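Local coordinates for protein putative phosphosugar isomerase (Silicibacter pomeroyi DSS-3, PDB 3FJ1) that probably binds phosphorylated sugars or related carbohydrate derivatives through two SIS domains, its exact reaction being unknown, at residues A[58-63]-A[217-222]; A[181-186]-A[308-313]; A[187-192]-A[298-303]; A[196-201]-A[317-322]. All coordinates share one frame; numbering follows the deposited sequence.

Contact 1 of 4, residues A[58-63]-A[217-222]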
loop_
_atom_site.group_PDB
_atom_site.type_symbol
_atom_site.label_atom_id
_atom_site.label_comp_id
_atom_site.label_asym_id
_atom_site.label_seq_id
_atom_site.Cartn_x
_atom_site.Cartn_y
_atom_site.Cartn_z
ATOM N N CYS A 58 2.808 -8.539 6.481
ATOM C CA CYS A 58 2.076 -7.636 7.379
ATOM C C CYS A 58 0.633 -7.360 6.897
ATOM O O CYS A 58 -0.306 -7.342 7.691
ATOM C CB CYS A 58 2.858 -6.372 7.589
ATOM S SG CYS A 58 4.271 -6.596 8.725
ATOM N N THR A 59 0.452 -7.198 5.595
ATOM C CA THR A 59 -0.898 -7.040 5.069
ATOM C C THR A 59 -1.751 -8.263 5.394
ATOM O O THR A 59 -2.885 -8.132 5.865
ATOM C CB THR A 59 -0.868 -6.802 3.561
ATOM O OG1 THR A 59 -0.116 -5.607 3.297
ATOM C CG2 THR A 59 -2.309 -6.706 2.967
ATOM N N TYR A 60 -1.201 -9.450 5.149
ATOM C CA TYR A 60 -1.838 -10.722 5.493
ATOM C C TYR A 60 -2.227 -10.754 6.991
ATOM O O TYR A 60 -3.388 -10.975 7.338
ATOM C CB TYR A 60 -0.872 -11.846 5.116
ATOM C CG TYR A 60 -1.408 -13.255 5.037
ATOM C CD1 TYR A 60 -2.466 -13.694 5.808
ATOM C CD2 TYR A 60 -0.745 -14.203 4.258
ATOM C CE1 TYR A 60 -2.893 -15.025 5.764
ATOM C CE2 TYR A 60 -1.159 -15.517 4.229
ATOM C CZ TYR A 60 -2.225 -15.920 4.967
ATOM O OH TYR A 60 -2.607 -17.221 4.905
ATOM N N LEU A 61 -1.272 -10.440 7.858
ATOM C CA LEU A 61 -1.510 -10.446 9.280
ATOM C C LEU A 61 -2.461 -9.337 9.764
ATOM O O LEU A 61 -3.118 -9.541 10.781
ATOM C CB LEU A 61 -0.196 -10.411 10.037
ATOM C CG LEU A 61 0.748 -11.615 9.795
ATOM C CD1 LEU A 61 2.065 -11.392 10.598
ATOM C CD2 LEU A 61 0.079 -12.954 10.127
ATOM N N SER A 62 -2.563 -8.231 9.022
ATOM C CA SER A 62 -3.496 -7.164 9.359
ATOM C C SER A 62 -4.923 -7.663 9.154
ATOM O O SER A 62 -5.771 -7.501 10.030
ATOM C CB SER A 62 -3.224 -5.905 8.541
ATOM O OG SER A 62 -1.913 -5.459 8.788
ATOM N N TYR A 63 -5.196 -8.300 8.016
ATOM C CA TYR A 63 -6.518 -8.920 7.817
ATOM C C TYR A 63 -6.811 -9.950 8.904
ATOM O O TYR A 63 -7.911 -9.961 9.479
ATOM C CB TYR A 63 -6.632 -9.594 6.451
ATOM C CG TYR A 63 -6.988 -8.617 5.380
ATOM C CD1 TYR A 63 -8.298 -8.167 5.244
ATOM C CD2 TYR A 63 -6.009 -8.097 4.534
ATOM C CE1 TYR A 63 -8.643 -7.226 4.276
ATOM C CE2 TYR A 63 -6.344 -7.173 3.524
ATOM C CZ TYR A 63 -7.657 -6.729 3.422
ATOM O OH TYR A 63 -7.958 -5.784 2.453
ATOM N N LEU A 217 -5.623 -10.693 -0.968
ATOM C CA LEU A 217 -4.924 -9.581 -1.599
ATOM C C LEU A 217 -3.461 -9.537 -1.186
ATOM O O LEU A 217 -2.624 -9.129 -1.977
ATOM C CB LEU A 217 -5.589 -8.233 -1.293
ATOM C CG LEU A 217 -5.076 -7.026 -2.093
ATOM C CD1 LEU A 217 -5.085 -7.184 -3.612
ATOM C CD2 LEU A 217 -5.938 -5.804 -1.670
ATOM N N ALA A 218 -3.142 -10.000 0.018
ATOM C CA ALA A 218 -1.749 -9.987 0.506
ATOM C C ALA A 218 -0.878 -10.940 -0.314
ATOM O O ALA A 218 0.245 -10.598 -0.699
ATOM C CB ALA A 218 -1.695 -10.331 2.029
ATOM N N VAL A 219 -1.386 -12.138 -0.601
ATOM C CA VAL A 219 -0.627 -13.108 -1.428
ATOM C C VAL A 219 -0.703 -12.697 -2.914
ATOM O O VAL A 219 0.214 -12.980 -3.657
ATOM C CB VAL A 219 -1.047 -14.632 -1.212
ATOM C CG1 VAL A 219 -0.768 -15.093 0.247
ATOM C CG2 VAL A 219 -2.470 -14.883 -1.654
ATOM N N SER A 220 -1.775 -12.026 -3.365
ATOM C CA SER A 220 -1.816 -11.489 -4.718
ATOM C C SER A 220 -0.664 -10.456 -4.887
ATOM O O SER A 220 0.040 -10.431 -5.904
ATOM C CB SER A 220 -3.181 -10.840 -4.992
ATOM O OG SER A 220 -3.248 -10.353 -6.327
ATOM N N ASN A 221 -0.450 -9.635 -3.877
ATOM C CA ASN A 221 0.612 -8.608 -3.910
ATOM C C ASN A 221 1.990 -9.293 -3.919
ATOM O O ASN A 221 2.900 -8.926 -4.650
ATOM C CB ASN A 221 0.526 -7.691 -2.669
ATOM C CG ASN A 221 -0.668 -6.759 -2.696
ATOM O OD1 ASN A 221 -1.373 -6.667 -3.707
ATOM N ND2 ASN A 221 -0.904 -6.066 -1.596
ATOM N N GLU A 222 2.134 -10.292 -3.064
ATOM C CA GLU A 222 3.395 -11.075 -2.959
ATOM C C GLU A 222 3.705 -11.768 -4.281
ATOM O O GLU A 222 4.850 -11.785 -4.726
ATOM C CB GLU A 222 3.257 -12.108 -1.817
ATOM C CG GLU A 222 4.321 -13.248 -1.711
ATOM C CD GLU A 222 5.755 -12.804 -1.422
ATOM O OE1 GLU A 222 5.980 -11.607 -1.191
ATOM O OE2 GLU A 222 6.678 -13.685 -1.441
HETATM O O HOH W 1 0.802 -5.648 0.678
#
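A chi1 of -165° in Y60 swings its ring away from the backbone N, so that CD2 and CE2 come up to V219, while T59, with its methyl branch also turned from the backbone N, lays CG2 against the A218 methyl. That methyl sits against both T59 and the Y60 backbone. A218 CB lies 3.3 Å from Y60 N and 3.5 Å from Y60 CB, and T59 CG2 touches A218 CB at 3.8 Å. Alanine suits this place because the backbones come so close, with 5.0 Å between Y60 CA and A218 CA. Farther along, V219 CG1 meets the tyrosine ring obliquely, 4.0 Å from Y60 CE2. On the polar side, one water joins the helices, lying 2.8 Å from T59 OG1 and accepting from N221 ND2. The phenol end of Y60 is satisfied at L306 O, so the ring is held at both ends. The axes of the two short segments run nearly antiparallel (175°), 8.6 Å apart at closest approach. Helices 53-69 and 217-231 each follow the first strand of a parallel 2-1-3-4-5 sheet, so corresponding helices of the two domains meet here, as expected of a double-SIS fold with two related halves.

Contact 2 of 4, residues A[181-186]-A[308-313]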
loop_
_atom_site.group_PDB
_atom_site.type_symbol
_atom_site.label_atom_id
_atom_site.label_comp_id
_atom_site.label_asym_id
_atom_site.label_seq_id
_atom_site.Cartn_x
_atom_site.Cartn_y
_atom_site.Cartn_z
ATOM N N GLY A 181 -1.670 -26.620 12.285
ATOM C CA GLY A 181 -1.073 -27.918 12.592
ATOM C C GLY A 181 -0.955 -28.820 11.382
ATOM O O GLY A 181 -0.027 -29.625 11.281
ATOM N N ASN A 182 -1.923 -28.729 10.483
ATOM C CA ASN A 182 -1.919 -29.517 9.243
ATOM C C ASN A 182 -1.225 -28.870 8.045
ATOM O O ASN A 182 -1.190 -29.465 6.965
ATOM C CB ASN A 182 -3.347 -29.854 8.836
ATOM C CG ASN A 182 -4.020 -30.800 9.814
ATOM O OD1 ASN A 182 -3.412 -31.774 10.262
ATOM N ND2 ASN A 182 -5.267 -30.493 10.178
ATOM N N LEU A 183 -0.660 -27.671 8.212
ATOM C CA LEU A 183 -0.047 -26.981 7.089
ATOM C C LEU A 183 1.060 -27.717 6.352
ATOM O O LEU A 183 1.119 -27.595 5.144
ATOM C CB LEU A 183 0.454 -25.585 7.456
ATOM C CG LEU A 183 -0.544 -24.443 7.294
ATOM C CD1 LEU A 183 0.123 -23.124 7.777
ATOM C CD2 LEU A 183 -1.063 -24.324 5.856
ATOM N N PRO A 184 1.973 -28.399 7.062
ATOM C CA PRO A 184 2.995 -29.145 6.320
ATOM C C PRO A 184 2.384 -30.093 5.265
ATOM O O PRO A 184 2.854 -30.115 4.147
ATOM C CB PRO A 184 3.729 -29.894 7.414
ATOM C CG PRO A 184 3.590 -28.985 8.637
ATOM C CD PRO A 184 2.200 -28.453 8.530
ATOM N N GLU A 185 1.309 -30.794 5.617
ATOM C CA GLU A 185 0.605 -31.685 4.675
ATOM C C GLU A 185 0.016 -30.888 3.516
ATOM O O GLU A 185 0.229 -31.223 2.348
ATOM C CB GLU A 185 -0.524 -32.460 5.384
ATOM C CG GLU A 185 -1.259 -33.477 4.520
ATOM C CD GLU A 185 -2.418 -34.190 5.221
ATOM O OE1 GLU A 185 -3.280 -33.539 5.846
ATOM O OE2 GLU A 185 -2.485 -35.430 5.101
ATOM N N THR A 186 -0.753 -29.851 3.856
ATOM C CA THR A 186 -1.409 -28.992 2.885
ATOM C C THR A 186 -0.391 -28.396 1.928
ATOM O O THR A 186 -0.610 -28.380 0.706
ATOM C CB THR A 186 -2.188 -27.860 3.610
ATOM O OG1 THR A 186 -3.150 -28.439 4.502
ATOM C CG2 THR A 186 -2.946 -26.947 2.609
ATOM N N ASP A 308 -5.636 -20.498 4.144
ATOM C CA ASP A 308 -5.807 -20.817 2.726
ATOM C C ASP A 308 -4.838 -20.099 1.792
ATOM O O ASP A 308 -4.305 -20.718 0.888
ATOM C CB ASP A 308 -7.254 -20.605 2.247
ATOM C CG ASP A 308 -8.173 -21.826 2.491
ATOM O OD1 ASP A 308 -7.752 -22.867 3.055
ATOM O OD2 ASP A 308 -9.351 -21.701 2.120
ATOM N N PRO A 309 -4.617 -18.785 1.987
ATOM C CA PRO A 309 -3.693 -18.088 1.090
ATOM C C PRO A 309 -2.267 -18.648 1.037
ATOM O O PRO A 309 -1.636 -18.540 0.002
ATOM C CB PRO A 309 -3.739 -16.638 1.592
ATOM C CG PRO A 309 -5.088 -16.516 2.208
ATOM C CD PRO A 309 -5.282 -17.842 2.906
ATOM N N LEU A 310 -1.784 -19.246 2.121
ATOM C CA LEU A 310 -0.448 -19.824 2.127
ATOM C C LEU A 310 -0.352 -21.005 1.155
ATOM O O LEU A 310 0.666 -21.190 0.461
ATOM C CB LEU A 310 -0.044 -20.225 3.541
ATOM C CG LEU A 310 0.307 -19.078 4.509
ATOM C CD1 LEU A 310 0.432 -19.672 5.882
ATOM C CD2 LEU A 310 1.575 -18.303 4.083
ATOM N N SER A 311 -1.414 -21.803 1.072
ATOM C CA SER A 311 -1.418 -22.899 0.128
ATOM C C SER A 311 -1.354 -22.330 -1.327
ATOM O O SER A 311 -0.601 -22.801 -2.188
ATOM C CB SER A 311 -2.676 -23.752 0.365
ATOM O OG SER A 311 -2.833 -24.699 -0.679
ATOM N N LEU A 312 -2.129 -21.288 -1.590
ATOM C CA LEU A 312 -2.180 -20.687 -2.928
ATOM C C LEU A 312 -0.832 -20.114 -3.373
ATOM O O LEU A 312 -0.429 -20.284 -4.503
ATOM C CB LEU A 312 -3.229 -19.565 -2.949
ATOM C CG LEU A 312 -4.643 -19.905 -2.496
ATOM C CD1 LEU A 312 -5.554 -18.688 -2.605
ATOM C CD2 LEU A 312 -5.183 -21.082 -3.348
ATOM N N ILE A 313 -0.143 -19.411 -2.469
ATOM C CA ILE A 313 1.148 -18.829 -2.801
ATOM C C ILE A 313 2.196 -19.916 -3.049
ATOM O O ILE A 313 3.063 -19.724 -3.884
ATOM C CB ILE A 313 1.626 -17.771 -1.783
ATOM C CG1 ILE A 313 2.685 -16.836 -2.427
ATOM C CG2 ILE A 313 2.069 -18.415 -0.420
ATOM C CD1 ILE A 313 2.167 -15.879 -3.554
#
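S311 OG donates to V300 O over 2.6 Å, a short bond that ties helix 308-326 to the loop just before it, while the CB of the same serine meets T186 across the contact. The setting is the double-SIS fold, where this last long helix packs against the short helix 183-191 from the linking region between the two sheets. The hydroxyl is placed for its task by chi1 of 170°, which sets OG anti to the backbone N, and serine suits the spot by being small beside the neighbouring helix while giving V300 O a donor. Beside this pair, L183 and L310 cross at about a right angle and touch through their ends, L183 CD1 to L310 CD1, at 4.0 Å. Both leucines also lie on V161 of helix 153-171, so branched apolar side chains fill the junction of three helices, and L183 reaches V20 of helix 8-41 as well. L310 rests in addition on A160 and L164 of helix 153-171, which suits a long apolar residue at this buried place. T186 presents its methyl rather than its hydroxyl to the other helix: CG2 stands 3.9 Å from S311 CB and 4.0 Å from S311 OG.

Contact 3 of 4, residues A[187-192]-A[298-303]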
loop_
_atom_site.group_PDB
_atom_site.type_symbol
_atom_site.label_atom_id
_atom_site.label_comp_id
_atom_site.label_asym_id
_atom_site.label_seq_id
_atom_site.Cartn_x
_atom_site.Cartn_y
_atom_site.Cartn_z
ATOM N N LEU A 187 0.728 -27.900 2.475
ATOM C CA LEU A 187 1.719 -27.197 1.649
ATOM C C LEU A 187 2.529 -28.148 0.804
ATOM O O LEU A 187 2.955 -27.787 -0.309
ATOM C CB LEU A 187 2.622 -26.286 2.487
ATOM C CG LEU A 187 1.843 -25.160 3.209
ATOM C CD1 LEU A 187 2.804 -24.247 4.001
ATOM C CD2 LEU A 187 0.964 -24.331 2.261
ATOM N N ALA A 188 2.714 -29.363 1.304
ATOM C CA ALA A 188 3.383 -30.402 0.521
ATOM C C ALA A 188 2.552 -30.628 -0.752
ATOM O O ALA A 188 3.086 -30.596 -1.858
ATOM C CB ALA A 188 3.513 -31.680 1.309
ATOM N N ALA A 189 1.241 -30.836 -0.572
ATOM C CA ALA A 189 0.302 -31.017 -1.673
ATOM C C ALA A 189 0.345 -29.818 -2.613
ATOM O O ALA A 189 0.525 -29.958 -3.841
ATOM C CB ALA A 189 -1.095 -31.241 -1.115
ATOM N N ALA A 190 0.202 -28.594 -2.038
ATOM C CA ALA A 190 0.284 -27.382 -2.830
ATOM C C ALA A 190 1.552 -27.242 -3.682
ATOM O O ALA A 190 1.504 -26.694 -4.779
ATOM C CB ALA A 190 0.148 -26.137 -1.885
ATOM N N SER A 191 2.693 -27.716 -3.181
ATOM C CA SER A 191 3.943 -27.580 -3.905
ATOM C C SER A 191 3.993 -28.525 -5.112
ATOM O O SER A 191 4.854 -28.371 -5.959
ATOM C CB SER A 191 5.137 -27.861 -2.998
ATOM O OG SER A 191 5.199 -29.225 -2.611
ATOM N N ARG A 192 3.093 -29.502 -5.164
ATOM C CA ARG A 192 3.042 -30.454 -6.291
ATOM C C ARG A 192 2.132 -29.960 -7.449
ATOM O O ARG A 192 1.851 -30.712 -8.399
ATOM C CB ARG A 192 2.621 -31.840 -5.776
ATOM C CG ARG A 192 3.656 -32.460 -4.809
ATOM C CD ARG A 192 3.344 -33.945 -4.433
ATOM N NE ARG A 192 2.257 -34.079 -3.444
ATOM C CZ ARG A 192 2.408 -34.150 -2.107
ATOM N NH1 ARG A 192 3.626 -34.164 -1.530
ATOM N NH2 ARG A 192 1.329 -34.258 -1.313
ATOM N N GLU A 298 -6.002 -25.610 -10.191
ATOM C CA GLU A 298 -5.816 -26.645 -9.185
ATOM C C GLU A 298 -5.348 -26.004 -7.882
ATOM O O GLU A 298 -4.444 -25.185 -7.914
ATOM C CB GLU A 298 -4.752 -27.601 -9.674
ATOM C CG GLU A 298 -4.825 -28.909 -9.011
ATOM C CD GLU A 298 -3.899 -29.938 -9.619
ATOM O OE1 GLU A 298 -3.437 -29.793 -10.773
ATOM O OE2 GLU A 298 -3.645 -30.908 -8.895
ATOM N N HIS A 299 -5.985 -26.345 -6.758
ATOM C CA HIS A 299 -5.590 -25.797 -5.457
ATOM C C HIS A 299 -5.934 -26.689 -4.266
ATOM O O HIS A 299 -6.802 -27.574 -4.342
ATOM C CB HIS A 299 -6.234 -24.410 -5.238
ATOM C CG HIS A 299 -7.728 -24.448 -5.242
ATOM N ND1 HIS A 299 -8.467 -24.555 -6.404
ATOM C CD2 HIS A 299 -8.614 -24.477 -4.226
ATOM C CE1 HIS A 299 -9.748 -24.619 -6.096
ATOM N NE2 HIS A 299 -9.869 -24.561 -4.779
ATOM N N VAL A 300 -5.270 -26.405 -3.146
ATOM C CA VAL A 300 -5.474 -27.174 -1.931
ATOM C C VAL A 300 -5.999 -26.291 -0.794
ATOM O O VAL A 300 -5.349 -25.314 -0.406
ATOM C CB VAL A 300 -4.170 -27.873 -1.491
ATOM C CG1 VAL A 300 -4.466 -28.813 -0.328
ATOM C CG2 VAL A 300 -3.487 -28.620 -2.673
ATOM N N ARG A 301 -7.191 -26.612 -0.291
ATOM C CA ARG A 301 -7.751 -25.903 0.820
ATOM C C ARG A 301 -7.098 -26.403 2.125
ATOM O O ARG A 301 -6.641 -27.551 2.202
ATOM C CB ARG A 301 -9.271 -26.052 0.837
ATOM C CG ARG A 301 -9.978 -25.376 -0.320
ATOM C CD ARG A 301 -9.983 -23.868 -0.155
ATOM N NE ARG A 301 -10.664 -23.131 -1.212
ATOM C CZ ARG A 301 -10.104 -22.206 -1.996
ATOM N NH1 ARG A 301 -8.812 -21.884 -1.911
ATOM N NH2 ARG A 301 -10.865 -21.575 -2.880
ATOM N N SER A 302 -7.056 -25.521 3.122
ATOM C CA SER A 302 -6.271 -25.725 4.343
ATOM C C SER A 302 -7.024 -26.100 5.630
ATOM O O SER A 302 -6.389 -26.533 6.588
ATOM C CB SER A 302 -5.474 -24.453 4.617
ATOM O OG SER A 302 -6.300 -23.442 5.128
ATOM N N GLY A 303 -8.344 -25.940 5.646
ATOM C CA GLY A 303 -9.133 -26.121 6.867
ATOM C C GLY A 303 -9.596 -24.836 7.528
ATOM O O GLY A 303 -10.451 -24.867 8.411
HETATM O O HOH W 2 -0.941 -31.288 -10.010
#
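The apolar part of this contact is one branch of V300 set against the end of helix 183-191. With chi1 at -172°, CG1 takes the place anti to the backbone N and CG2 the one anti to the carbonyl carbon, and it is CG2 that does the touching: 3.9 Å from A189 CB and 3.7 Å from A190 N. Two alanines suit the helix side, since their short side chains let the valine methyl settle against the backbone itself. Among the polar interactions, S191 OG turns back on its own helix and donates to A188 O over 2.6 Å, tilted 23° from the carbonyl plane, a bond that serines in helices often make to the carbonyl three or four residues back. The same A188 O lies 3.5 Å from the guanidinium plane of R192, over its centre, so the arginine folds back upon the helix end. Across the contact a water lies 3.3 Å from R192 O and 2.9 Å from E298 OE2, a weak and doubtful bridge because acceptors outnumber its protons. Within the loop, H299 CD2 lies over one face of the R301 guanidinium, whose NH2 forms a salt bridge with E267. Thus the extended connection between strand 295-296 and helix 308-326, within the second SIS domain, is laid across the C-terminal turns of a linking helix.

Contact 4 of 4, residues A[196-201]-A[317-322]; sequences PEMRVA and YSMVEA
One face of the R199 guanidinium is taken by the methyl of A322, whose CB stands 3.5 Å above the plane and offset toward the rim. Two of its nitrogens serve acidic partners, NE making a salt bridge with E326 and NH1 another with D194, so the charge is divided between the helix it crosses and the turn before its own. A bend at chi3 of -51° lets the chain lie over helix 308-326 before the head group turns to these acids. On the way R199 CD rests 3.4 Å from M319 O and 3.6 Å from A322 CB, while R199 CG passes M319 CG at 3.8 Å, the two chains sliding by each other in opposite directions. An alanine at A322 keeps the arginine close to the helix. Replacing R199 by a leucine would probably leave E326 and D194 without their shared cation. M319, selenomethionine in the crystal, doubles back at chi2 and chi3 to bring CE near M198 CG; M198 has two conformers, so that meeting is less certain. The short helix segments cross at -49° with axes 9.7 Å apart. Helix 196-204 is thus wedged between strand 284-286, where M198 and A201 meet F285, and helix 308-326, whose V320 packs on helix 217-231 and E321 on helix 8-41.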
loop_
_atom_site.group_PDB
_atom_site.type_symbol
_atom_site.label_atom_id
_atom_site.label_comp_id
_atom_site.label_asym_id
_atom_site.label_seq_id
_atom_site.Cartn_x
_atom_site.Cartn_y
_atom_site.Cartn_z
ATOM N N PRO A 196 0.329 -25.769 -15.494
ATOM C CA PRO A 196 0.886 -25.737 -16.868
ATOM C C PRO A 196 0.145 -24.823 -17.859
ATOM O O PRO A 196 0.777 -24.181 -18.692
ATOM C CB PRO A 196 0.831 -27.207 -17.320
ATOM C CG PRO A 196 -0.072 -27.901 -16.367
ATOM C CD PRO A 196 -0.022 -27.144 -15.064
ATOM N N GLU A 197 -1.173 -24.780 -17.755
ATOM C CA GLU A 197 -2.009 -23.928 -18.604
ATOM C C GLU A 197 -1.665 -22.442 -18.408
ATOM O O GLU A 197 -1.660 -21.683 -19.370
ATOM C CB GLU A 197 -3.493 -24.206 -18.359
ATOM C CG GLU A 197 -4.009 -23.890 -16.928
ATOM C CD GLU A 197 -3.505 -24.862 -15.812
ATOM O OE1 GLU A 197 -2.789 -25.841 -16.067
ATOM O OE2 GLU A 197 -3.836 -24.653 -14.689
HETATM N N MSE A 198 -1.338 -22.022 -17.175
HETATM C CA MSE A 198 -0.919 -20.646 -16.932
HETATM C C MSE A 198 0.464 -20.393 -17.541
HETATM O O MSE A 198 0.717 -19.346 -18.078
HETATM C CB MSE A 198 -0.875 -20.343 -15.426
HETATM C CG MSE A 198 -0.235 -19.007 -15.075
HETATM SE SE MSE A 198 -1.324 -17.509 -15.650
HETATM C CE MSE A 198 -2.699 -17.813 -14.342
ATOM N N ARG A 199 1.357 -21.371 -17.437
ATOM C CA ARG A 199 2.708 -21.202 -17.957
ATOM C C ARG A 199 2.649 -20.980 -19.488
ATOM O O ARG A 199 3.340 -20.116 -20.031
ATOM C CB ARG A 199 3.606 -22.381 -17.576
ATOM C CG ARG A 199 3.580 -22.735 -16.094
ATOM C CD ARG A 199 4.782 -23.519 -15.604
ATOM N NE ARG A 199 5.110 -24.707 -16.409
ATOM C CZ ARG A 199 4.674 -25.939 -16.192
ATOM N NH1 ARG A 199 3.830 -26.218 -15.231
ATOM N NH2 ARG A 199 5.074 -26.914 -16.983
ATOM N N VAL A 200 1.822 -21.759 -20.180
ATOM C CA VAL A 200 1.610 -21.541 -21.620
ATOM C C VAL A 200 1.059 -20.122 -21.905
ATOM O O VAL A 200 1.528 -19.453 -22.831
ATOM C CB VAL A 200 0.669 -22.617 -22.225
ATOM C CG1 VAL A 200 0.336 -22.296 -23.666
ATOM C CG2 VAL A 200 1.334 -23.979 -22.087
ATOM N N ALA A 201 0.086 -19.676 -21.118
ATOM C CA ALA A 201 -0.534 -18.347 -21.306
ATOM C C ALA A 201 0.484 -17.246 -21.112
ATOM O O ALA A 201 0.513 -16.296 -21.889
ATOM C CB ALA A 201 -1.714 -18.099 -20.369
ATOM N N TYR A 317 4.320 -20.152 -6.404
ATOM C CA TYR A 317 5.785 -20.214 -6.415
ATOM C C TYR A 317 6.267 -21.344 -7.323
ATOM O O TYR A 317 7.209 -21.205 -8.109
ATOM C CB TYR A 317 6.338 -20.451 -5.007
ATOM C CG TYR A 317 6.217 -19.306 -3.995
ATOM C CD1 TYR A 317 6.309 -17.964 -4.373
ATOM C CD2 TYR A 317 6.122 -19.593 -2.637
ATOM C CE1 TYR A 317 6.247 -16.941 -3.416
ATOM C CE2 TYR A 317 6.057 -18.573 -1.679
ATOM C CZ TYR A 317 6.131 -17.260 -2.078
ATOM O OH TYR A 317 6.059 -16.270 -1.097
ATOM N N SER A 318 5.602 -22.479 -7.161
ATOM C CA SER A 318 5.854 -23.677 -7.942
ATOM C C SER A 318 5.606 -23.416 -9.441
ATOM O O SER A 318 6.427 -23.780 -10.265
ATOM C CB SER A 318 4.984 -24.822 -7.409
ATOM O OG SER A 318 5.164 -25.991 -8.193
HETATM N N MSE A 319 4.500 -22.758 -9.787
HETATM C CA MSE A 319 4.231 -22.375 -11.188
HETATM C C MSE A 319 5.360 -21.493 -11.763
HETATM O O MSE A 319 5.918 -21.779 -12.853
HETATM C CB MSE A 319 2.877 -21.688 -11.321
HETATM C CG MSE A 319 2.437 -21.329 -12.736
HETATM SE SE MSE A 319 3.272 -19.692 -13.409
HETATM C CE MSE A 319 2.205 -18.412 -12.351
ATOM N N VAL A 320 5.748 -20.468 -10.993
ATOM C CA VAL A 320 6.804 -19.521 -11.433
ATOM C C VAL A 320 8.147 -20.237 -11.630
ATOM O O VAL A 320 8.824 -20.026 -12.632
ATOM C CB VAL A 320 6.936 -18.337 -10.460
ATOM C CG1 VAL A 320 8.198 -17.473 -10.748
ATOM C CG2 VAL A 320 5.644 -17.446 -10.511
ATOM N N GLU A 321 8.520 -21.113 -10.709
ATOM C CA GLU A 321 9.793 -21.829 -10.859
ATOM C C GLU A 321 9.754 -22.699 -12.122
ATOM O O GLU A 321 10.740 -22.757 -12.870
ATOM C CB GLU A 321 10.106 -22.643 -9.608
ATOM C CG GLU A 321 11.515 -23.223 -9.571
ATOM C CD GLU A 321 11.741 -24.432 -10.458
ATOM O OE1 GLU A 321 10.797 -25.256 -10.701
ATOM O OE2 GLU A 321 12.921 -24.592 -10.881
ATOM N N ALA A 322 8.641 -23.401 -12.354
ATOM C CA ALA A 322 8.524 -24.252 -13.531
ATOM C C ALA A 322 8.583 -23.389 -14.802
ATOM O O ALA A 322 9.188 -23.779 -15.788
ATOM C CB ALA A 322 7.232 -25.060 -13.491
#

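Overall arrangement
From the N terminus, the chain first leaves helix 53-69 of the first SIS domain and returns to it at 217-222, where contact 1 closes a loop that contains the rest of the first sheet and the linking helices. Contacts 2 and 3 start inside that loop, at 181-186 and 187-192, and end beyond it, so both cross contact 1; contact 3 is nested within contact 2. Contact 4, from 196-201 to 317-322, crosses the other three. Contacts 2 and 3 lie with centres about 6 Å apart and share helix 183-191. E222 and Y317 join contacts 1 and 4 within the second half; helix 308-326 meets the linking helices through contacts 2 and 4.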